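Local coordinates for lipoprotein (Paraburkholderia phytofirmans, PDB 5T11) that probably guides export of the Pel polysaccharide across the outer membrane, as a dodecameric periplasmic lipoprotein of the PelC type, at residues I26-T32 / G94-R100; I42-L47 / I149-L153. The protein carries 1 engineered substitution. All coordinates share one frame; numbering follows the deposited sequence.

Contact 1 of 2, residues I26-T32 / G94-R100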
loop_
_atom_site.group_PDB
_atom_site.type_symbol
_atom_site.label_atom_id
_atom_site.label_comp_id
_atom_site.label_asym_id
_atom_site.label_seq_id
_atom_site.Cartn_x
_atom_site.Cartn_y
_atom_site.Cartn_z
ATOM N N ILE B 26 14.240 34.813 -5.775
ATOM C CA ILE B 26 13.454 34.656 -4.565
ATOM C C ILE B 26 13.584 33.207 -4.110
ATOM O O ILE B 26 13.223 32.284 -4.846
ATOM C CB ILE B 26 11.996 35.049 -4.811
ATOM C CG1 ILE B 26 11.957 36.557 -5.153
ATOM C CG2 ILE B 26 11.131 34.640 -3.612
ATOM C CD1 ILE B 26 10.579 37.136 -5.406
ATOM N N ALA B 27 14.131 33.009 -2.911
ATOM C CA ALA B 27 14.439 31.677 -2.412
ATOM C C ALA B 27 13.156 30.901 -2.122
ATOM O O ALA B 27 12.113 31.470 -1.781
ATOM C CB ALA B 27 15.306 31.767 -1.151
ATOM N N ASN B 28 13.223 29.588 -2.285
ATOM C CA ASN B 28 12.055 28.740 -2.074
ATOM C C ASN B 28 12.324 27.876 -0.853
ATOM O O ASN B 28 13.130 26.933 -0.913
ATOM C CB ASN B 28 11.739 27.895 -3.313
ATOM C CG ASN B 28 10.439 27.081 -3.151
ATOM O OD1 ASN B 28 9.715 27.228 -2.156
ATOM N ND2 ASN B 28 10.145 26.229 -4.127
ATOM N N TYR B 29 11.670 28.205 0.259
ATOM C CA TYR B 29 11.809 27.416 1.475
ATOM C C TYR B 29 10.635 26.476 1.693
ATOM O O TYR B 29 10.484 25.924 2.784
ATOM C CB TYR B 29 12.003 28.335 2.680
ATOM C CG TYR B 29 13.274 29.157 2.581
ATOM C CD1 TYR B 29 14.415 28.639 1.970
ATOM C CD2 TYR B 29 13.332 30.462 3.077
ATOM C CE1 TYR B 29 15.581 29.396 1.870
ATOM C CE2 TYR B 29 14.496 31.218 2.976
ATOM C CZ TYR B 29 15.605 30.677 2.370
ATOM O OH TYR B 29 16.752 31.416 2.273
ATOM N N THR B 30 9.803 26.283 0.684
ATOM C CA THR B 30 8.685 25.366 0.768
ATOM C C THR B 30 9.005 24.111 -0.022
ATOM O O THR B 30 10.003 24.020 -0.740
ATOM C CB THR B 30 7.412 26.001 0.205
ATOM O OG1 THR B 30 7.429 25.876 -1.231
ATOM C CG2 THR B 30 7.352 27.492 0.582
ATOM N N GLU B 31 8.099 23.157 0.080
ATOM C CA GLU B 31 8.156 21.934 -0.694
ATOM C C GLU B 31 7.279 22.013 -1.935
ATOM O O GLU B 31 7.037 20.994 -2.570
ATOM C CB GLU B 31 7.761 20.758 0.198
ATOM C CG GLU B 31 8.795 20.544 1.299
ATOM C CD GLU B 31 8.342 19.538 2.341
ATOM O OE1 GLU B 31 7.373 19.833 3.076
ATOM O OE2 GLU B 31 8.958 18.454 2.423
ATOM N N THR B 32 6.803 23.206 -2.302
ATOM C CA THR B 32 6.120 23.382 -3.576
ATOM C C THR B 32 7.145 23.763 -4.634
ATOM O O THR B 32 7.734 24.854 -4.544
ATOM C CB THR B 32 5.040 24.444 -3.468
ATOM O OG1 THR B 32 4.143 24.080 -2.413
ATOM C CG2 THR B 32 4.256 24.538 -4.777
ATOM N N GLY B 94 14.099 38.211 -1.963
ATOM C CA GLY B 94 13.277 37.766 -0.853
ATOM C C GLY B 94 13.258 36.249 -0.771
ATOM O O GLY B 94 14.151 35.576 -1.286
ATOM N N ALA B 95 12.219 35.737 -0.108
ATOM C CA ALA B 95 12.073 34.302 0.101
ATOM C C ALA B 95 10.607 33.946 0.312
ATOM O O ALA B 95 9.818 34.745 0.839
ATOM C CB ALA B 95 12.895 33.820 1.300
ATOM N N VAL B 96 10.262 32.725 -0.085
ATOM C CA VAL B 96 8.942 32.158 0.156
ATOM C C VAL B 96 9.054 31.184 1.330
ATOM O O VAL B 96 9.777 30.181 1.254
ATOM C CB VAL B 96 8.393 31.477 -1.106
ATOM C CG1 VAL B 96 7.017 30.887 -0.848
ATOM C CG2 VAL B 96 8.346 32.503 -2.277
ATOM N N GLU B 97 8.368 31.502 2.432
ATOM C CA GLU B 97 8.350 30.655 3.622
ATOM C C GLU B 97 7.218 29.642 3.609
ATOM O O GLU B 97 7.301 28.621 4.307
ATOM C CB GLU B 97 8.231 31.516 4.897
ATOM C CG GLU B 97 9.480 32.364 5.203
ATOM C CD GLU B 97 9.530 33.659 4.402
ATOM O OE1 GLU B 97 8.445 34.216 4.104
ATOM O OE2 GLU B 97 10.649 34.113 4.056
ATOM N N GLU B 98 6.163 29.893 2.838
ATOM C CA GLU B 98 5.033 28.978 2.784
ATOM C C GLU B 98 4.241 29.271 1.522
ATOM O O GLU B 98 4.061 30.436 1.145
ATOM C CB GLU B 98 4.143 29.120 4.028
ATOM C CG GLU B 98 2.914 28.238 4.013
ATOM C CD GLU B 98 2.335 27.994 5.418
ATOM O OE1 GLU B 98 2.189 28.975 6.193
ATOM O OE2 GLU B 98 2.022 26.811 5.740
ATOM N N TRP B 99 3.768 28.213 0.882
ATOM C CA TRP B 99 3.093 28.314 -0.404
ATOM C C TRP B 99 2.465 26.964 -0.716
ATOM O O TRP B 99 3.020 26.185 -1.501
ATOM C CB TRP B 99 4.101 28.717 -1.480
ATOM C CG TRP B 99 3.572 29.132 -2.847
ATOM C CD1 TRP B 99 3.007 28.323 -3.799
ATOM C CD2 TRP B 99 3.661 30.445 -3.441
ATOM N NE1 TRP B 99 2.712 29.056 -4.931
ATOM C CE2 TRP B 99 3.093 30.360 -4.735
ATOM C CE3 TRP B 99 4.132 31.688 -2.988
ATOM C CZ2 TRP B 99 3.000 31.471 -5.593
ATOM C CZ3 TRP B 99 4.040 32.789 -3.840
ATOM C CH2 TRP B 99 3.481 32.665 -5.133
ATOM N N ARG B 100 1.341 26.648 -0.079
ATOM C CA ARG B 100 0.761 25.312 -0.208
ATOM C C ARG B 100 -0.721 25.398 0.113
ATOM O O ARG B 100 -1.201 26.403 0.648
ATOM C CB ARG B 100 1.448 24.315 0.734
ATOM C CG ARG B 100 1.265 24.682 2.228
ATOM C CD ARG B 100 1.775 23.595 3.177
ATOM N NE ARG B 100 1.038 22.335 2.998
ATOM C CZ ARG B 100 1.161 21.279 3.793
ATOM N NH1 ARG B 100 1.998 21.308 4.833
ATOM N NH2 ARG B 100 0.446 20.193 3.555
#
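The Tyr29 ring leans back toward Ala95, whose CB comes within 3.5 Å of Tyr29 CE2 at an oblique angle; a first torsion of -63° sets the ring beside its own backbone N and lets it lie back along the strands. Val96 O also approaches this ring obliquely. The Trp99 indole meets the other segment in the same slanting way, with Thr32 CG2 4.1 Å from Trp99 CD1; its surroundings also include Ala35 and Ser38 of helix 35-49, Leu141 and Ala145 of helix 141-152, and Val111 of strand 109-119. The Asn28 amide is held at both ends: OD1 takes Thr30 OG1 at 2.8 Å in the carbonyl plane, on a lone pair, and Thr30 N from above that plane, an Asx turn, while ND2 donates to Thr32 O, which lies in the amide plane. Thr30 OG1 accepts from Thr32 N, an ST turn.

Between the strands, Val96 N donates to Ala27 O (2.8 Å) and Tyr29 N to Val96 O (2.9 Å). Once the ladder ends, Thr30 CG2 packs 3.5 Å from Glu98 N beside the classic bulge that Glu97 and Glu98 form opposite Gly112, and Thr32 OG1 gives its proton to Trp99 O over 2.6 Å, nearly end-on to the carbonyl. The Asn28 and Thr30 bonds thus shape the loop, and Thr32 OG1 is its polar side-chain link to strand 90-99.

Contact 2 of 2, residues I42-L47 / I149-L153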
loop_
_atom_site.group_PDB
_atom_site.type_symbol
_atom_site.label_atom_id
_atom_site.label_comp_id
_atom_site.label_asym_id
_atom_site.label_seq_id
_atom_site.Cartn_x
_atom_site.Cartn_y
_atom_site.Cartn_z
ATOM N N ILE B 42 4.983 36.986 -10.262
ATOM C CA ILE B 42 3.913 37.805 -9.704
ATOM C C ILE B 42 4.479 39.134 -9.222
ATOM O O ILE B 42 3.901 40.200 -9.475
ATOM C CB ILE B 42 3.178 37.050 -8.577
ATOM C CG1 ILE B 42 2.441 35.838 -9.134
ATOM C CG2 ILE B 42 2.173 37.986 -7.870
ATOM C CD1 ILE B 42 2.083 34.766 -8.050
ATOM N N ALA B 43 5.648 39.100 -8.569
ATOM C CA ALA B 43 6.209 40.330 -8.012
ATOM C C ALA B 43 6.604 41.298 -9.116
ATOM O O ALA B 43 6.357 42.509 -9.004
ATOM C CB ALA B 43 7.415 40.027 -7.119
ATOM N N ALA B 44 7.209 40.782 -10.195
ATOM C CA ALA B 44 7.584 41.639 -11.315
ATOM C C ALA B 44 6.365 42.349 -11.892
ATOM O O ALA B 44 6.394 43.570 -12.119
ATOM C CB ALA B 44 8.297 40.828 -12.399
ATOM N N ASN B 45 5.279 41.603 -12.132
ATOM C CA ASN B 45 4.078 42.226 -12.685
ATOM C C ASN B 45 3.464 43.223 -11.702
ATOM O O ASN B 45 2.955 44.270 -12.117
ATOM C CB ASN B 45 3.059 41.164 -13.096
ATOM C CG ASN B 45 3.254 40.687 -14.541
ATOM O OD1 ASN B 45 4.301 40.926 -15.156
ATOM N ND2 ASN B 45 2.237 40.020 -15.090
ATOM N N THR B 46 3.530 42.931 -10.401
ATOM C CA THR B 46 2.975 43.842 -9.404
ATOM C C THR B 46 3.711 45.179 -9.409
ATOM O O THR B 46 3.088 46.246 -9.489
ATOM C CB THR B 46 3.034 43.192 -8.013
ATOM O OG1 THR B 46 2.292 41.961 -8.013
ATOM C CG2 THR B 46 2.454 44.126 -6.947
ATOM N N LEU B 47 5.047 45.136 -9.344
ATOM C CA LEU B 47 5.848 46.353 -9.463
ATOM C C LEU B 47 5.501 47.131 -10.724
ATOM O O LEU B 47 5.474 48.369 -10.710
ATOM C CB LEU B 47 7.338 46.013 -9.467
ATOM C CG LEU B 47 7.980 45.484 -8.186
ATOM C CD1 LEU B 47 9.460 45.189 -8.457
ATOM C CD2 LEU B 47 7.813 46.470 -7.028
ATOM N N ILE B 149 0.983 39.480 -2.389
ATOM C CA ILE B 149 2.174 40.147 -2.891
ATOM C C ILE B 149 1.840 41.565 -3.339
ATOM O O ILE B 149 2.614 42.504 -3.101
ATOM C CB ILE B 149 2.801 39.308 -4.013
ATOM C CG1 ILE B 149 3.463 38.076 -3.399
ATOM C CG2 ILE B 149 3.819 40.142 -4.815
ATOM C CD1 ILE B 149 3.617 36.909 -4.341
ATOM N N ALA B 150 0.666 41.753 -3.955
ATOM C CA ALA B 150 0.222 43.103 -4.305
ATOM C C ALA B 150 0.151 43.988 -3.068
ATOM O O ALA B 150 0.616 45.135 -3.082
ATOM C CB ALA B 150 -1.134 43.058 -5.014
ATOM N N LYS B 151 -0.413 43.461 -1.975
ATOM C CA LYS B 151 -0.482 44.226 -0.730
ATOM C C LYS B 151 0.921 44.511 -0.190
ATOM O O LYS B 151 1.263 45.662 0.123
ATOM C CB LYS B 151 -1.331 43.452 0.295
ATOM C CG LYS B 151 -1.585 44.151 1.624
ATOM C CD LYS B 151 -2.461 45.388 1.437
ATOM C CE LYS B 151 -2.841 46.045 2.764
ATOM N NZ LYS B 151 -3.395 47.407 2.535
ATOM N N VAL B 152 1.760 43.470 -0.111
ATOM C CA VAL B 152 3.088 43.593 0.487
ATOM C C VAL B 152 3.942 44.609 -0.275
ATOM O O VAL B 152 4.687 45.391 0.331
ATOM C CB VAL B 152 3.772 42.213 0.539
ATOM C CG1 VAL B 152 5.259 42.363 0.837
ATOM C CG2 VAL B 152 3.096 41.305 1.580
ATOM N N LEU B 153 3.868 44.599 -1.602
ATOM C CA LEU B 153 4.691 45.471 -2.434
ATOM C C LEU B 153 4.035 46.816 -2.727
ATOM O O LEU B 153 4.601 47.623 -3.480
ATOM C CB LEU B 153 5.040 44.771 -3.754
ATOM C CG LEU B 153 5.859 43.473 -3.650
ATOM C CD1 LEU B 153 6.224 42.943 -5.044
ATOM C CD2 LEU B 153 7.119 43.665 -2.795
#
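Thr46 and Ile149 face each other where two helices pack, and the threonine uses its two branches differently. Its methyl, CG2, stands anti to the backbone N and reaches the neighbouring backbone, 3.6 Å from Ala150 CA, with Leu153 CB a little farther on. With chi1 at -59° the hydroxyl turns back to its own helix instead, and Thr46 OG1 donates to Ile42 O at 2.8 Å, from 44° above the carbonyl plane. That oxygen also accepts Thr46 N, so one carbonyl holds both donors and the hydroxyl is satisfied within its helix, even though Ile149 CG2 lies against it.

In Ile149, chi1 of -73° puts CG1 beside the backbone N and leaves CG2 anti to it, which sends this methyl across to Ala43 CA, 4.0 Å away, while the longer branch runs to CD1. Ile42 CG2 meets that end, 4.0 Å from Ile149 CD1, the two isoleucines crossing at about a right angle. Farther along, the extended Leu153 side chain carries CD1 to Ala43 CB at 3.8 Å, and Leu47 CD2 touches the same methyl more loosely at 4.3 Å. The small Ala43 thus receives both Ile149 and Leu153.

No hydrogen bond joins the segments; the packing is largely apolar. Helices 35-49 and 141-152 lie here against the sheet: Leu92 of strand 90-99 touches Ala43, Leu47 and Leu153, Phe115 of strand 109-119 touches Ala43, Val152 and Leu153, and Trp127 of strand 125-134 also reaches Leu153.

In the fold
Along the chain the two contacts interleave: 26-32, then 42-47, then 94-100, then 149-153. Their centres are about 16 Å apart. Contact 1 pairs the neighbouring parallel strands 21-28 and 90-99 of the mixed sheet, whereas contact 2 joins helices 35-49 and 141-152, which pack on it; helix 35-49 is the next element after strand 21-28. Trp99 connects them directly, its CH2 3.9 Å from Ile42 CD1 and its CZ3 4.2 Å from Ile149 CD1. Both also border other subunits of the dodecamer: Glu98 bonds to Tyr101 of a second subunit, and Asn45 to Thr130 of a third, so sheet and helix layer alike take part in the assembly.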